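Local coordinates for macrolide 2'-phosphotransferase MphH (Brachybacterium faecium, PDB 5UXD), which probably phosphorylates the 2'-hydroxyl of macrolide antibiotics and is captured here with azithromycin bound, at residues P189-L194 and G252-P257. Residues are numbered along the deposited sequence; the frame is centred on the assembly and turned at random.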
loop_
_atom_site.group_PDB
_atom_site.type_symbol
_atom_site.label_atom_id
_atom_site.label_comp_id
_atom_site.label_asym_id
_atom_site.label_seq_id
_atom_site.Cartn_x
_atom_site.Cartn_y
_atom_site.Cartn_z
ATOM N N PRO A 189 -6.488 -4.724 18.254
ATOM C CA PRO A 189 -6.288 -3.319 18.626
ATOM C C PRO A 189 -7.451 -2.754 19.418
ATOM O O PRO A 189 -8.604 -3.152 19.242
ATOM C CB PRO A 189 -6.162 -2.605 17.270
ATOM C CG PRO A 189 -6.922 -3.501 16.309
ATOM C CD PRO A 189 -6.626 -4.898 16.792
ATOM N N GLY A 190 -7.124 -1.783 20.271
ATOM C CA GLY A 190 -8.096 -1.024 21.038
ATOM C C GLY A 190 -8.296 0.392 20.553
ATOM O O GLY A 190 -9.019 1.158 21.205
ATOM N N HIS A 191 -7.668 0.781 19.443
ATOM C CA HIS A 191 -7.861 2.090 18.843
ATOM C C HIS A 191 -7.571 1.955 17.356
ATOM O O HIS A 191 -6.827 1.057 16.931
ATOM C CB HIS A 191 -6.966 3.171 19.484
ATOM C CG HIS A 191 -5.500 3.021 19.186
ATOM N ND1 HIS A 191 -4.744 1.960 19.641
ATOM C CD2 HIS A 191 -4.646 3.817 18.489
ATOM C CE1 HIS A 191 -3.493 2.104 19.239
ATOM N NE2 HIS A 191 -3.408 3.219 18.533
ATOM N N SER A 192 -8.215 2.823 16.577
ATOM C CA SER A 192 -8.139 2.947 15.129
ATOM C C SER A 192 -7.360 4.195 14.745
ATOM O O SER A 192 -7.417 5.222 15.432
ATOM C CB SER A 192 -9.536 3.005 14.508
ATOM O OG SER A 192 -10.298 1.870 14.855
ATOM N N VAL A 193 -6.584 4.118 13.663
ATOM C CA VAL A 193 -5.761 5.216 13.169
ATOM C C VAL A 193 -5.871 5.241 11.652
ATOM O O VAL A 193 -6.316 4.282 11.025
ATOM C CB VAL A 193 -4.276 5.064 13.564
ATOM C CG1 VAL A 193 -4.091 5.128 15.096
ATOM C CG2 VAL A 193 -3.725 3.751 13.006
ATOM N N LEU A 194 -5.432 6.349 11.055
ATOM C CA LEU A 194 -5.235 6.379 9.611
ATOM C C LEU A 194 -4.073 5.468 9.251
ATOM O O LEU A 194 -2.985 5.589 9.826
ATOM C CB LEU A 194 -4.953 7.800 9.137
ATOM C CG LEU A 194 -4.490 7.958 7.680
ATOM C CD1 LEU A 194 -5.548 7.426 6.708
ATOM C CD2 LEU A 194 -4.152 9.412 7.351
ATOM N N GLY A 252 4.727 8.817 19.419
ATOM C CA GLY A 252 3.346 8.884 19.844
ATOM C C GLY A 252 2.521 7.654 19.519
ATOM O O GLY A 252 1.339 7.616 19.880
ATOM N N GLY A 253 3.104 6.666 18.835
ATOM C CA GLY A 253 2.402 5.418 18.586
ATOM C C GLY A 253 2.128 4.655 19.868
ATOM O O GLY A 253 2.877 4.746 20.843
ATOM N N ARG A 254 1.009 3.920 19.883
ATOM C CA ARG A 254 0.520 3.228 21.078
ATOM C C ARG A 254 0.368 1.735 20.787
ATOM O O ARG A 254 -0.748 1.225 20.612
ATOM C CB ARG A 254 -0.785 3.854 21.572
ATOM C CG ARG A 254 -0.585 5.313 22.035
ATOM C CD ARG A 254 -1.859 5.990 22.560
ATOM N NE ARG A 254 -2.916 6.020 21.556
ATOM C CZ ARG A 254 -2.888 6.764 20.453
ATOM N NH1 ARG A 254 -1.850 7.552 20.195
ATOM N NH2 ARG A 254 -3.902 6.716 19.596
ATOM N N PRO A 255 1.476 0.998 20.736
ATOM C CA PRO A 255 1.389 -0.442 20.485
ATOM C C PRO A 255 0.888 -1.159 21.727
ATOM O O PRO A 255 0.843 -0.588 22.817
ATOM C CB PRO A 255 2.837 -0.827 20.158
ATOM C CG PRO A 255 3.652 0.135 20.946
ATOM C CD PRO A 255 2.862 1.435 20.978
ATOM N N TRP A 256 0.466 -2.410 21.544
ATOM C CA TRP A 256 -0.030 -3.245 22.634
ATOM C C TRP A 256 0.785 -4.539 22.692
ATOM O O TRP A 256 1.450 -4.907 21.716
ATOM C CB TRP A 256 -1.529 -3.554 22.459
ATOM C CG TRP A 256 -1.885 -4.106 21.083
ATOM C CD1 TRP A 256 -2.098 -5.414 20.762
ATOM C CD2 TRP A 256 -2.055 -3.358 19.856
ATOM N NE1 TRP A 256 -2.386 -5.531 19.418
ATOM C CE2 TRP A 256 -2.376 -4.286 18.845
ATOM C CE3 TRP A 256 -1.975 -1.999 19.524
ATOM C CZ2 TRP A 256 -2.616 -3.900 17.516
ATOM C CZ3 TRP A 256 -2.221 -1.615 18.208
ATOM C CH2 TRP A 256 -2.525 -2.567 17.217
ATOM N N PRO A 257 0.787 -5.234 23.840
ATOM C CA PRO A 257 1.711 -6.376 24.014
ATOM C C PRO A 257 1.615 -7.461 22.952
ATOM O O PRO A 257 2.644 -7.995 22.540
ATOM C CB PRO A 257 1.323 -6.920 25.395
ATOM C CG PRO A 257 0.863 -5.691 26.146
ATOM C CD PRO A 257 0.177 -4.816 25.111
HETATM O O HOH W 1 -0.923 4.315 17.645
#
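A water molecule joins His191 to Arg254: it lies in the plane of the imidazole, 2.9 Å from His191 NE2, and accepts a bond from the backbone N of Arg254 at 3.0 Å. One bond to the ring and one to the backbone make the water a bridge between the two segments. The ring reaches this water because CG of His191 sits between the backbone N and the carbonyl carbon (chi1 69°), on a CB that already faces 252-257. The Arg254 chain, bent at chi3 (-59°), brings NE over one face of the imidazole, toward its rim, 4.0 Å above the plane. Of the guanidinium atoms NH2 comes nearest, 3.2 Å from His191 CD2, but with the planes 46° apart the groups are tilted, not stacked flat; the backbone O of Arg254 lies just as close to His191 CE1. Next to it, Pro189 rests on the face of the Trp256 indole in a CH-pi contact, its CA 4.0 Å from the centroid of the six-membered ring. Pro189 CB adds an apolar touch, 3.6 Å from Trp256 CH2. The indole is also held through NE1, which hydrogen-bonds to Cys187 O, two residues before Pro189. Well away from the azithromycin and nucleotide sites, this packing joins the approach to strand 193-195 to the loop between helices 238-250 and 259-268, entered through the Schellman motif at Gly252, within the aminoglycoside-phosphotransferase-like kinase fold.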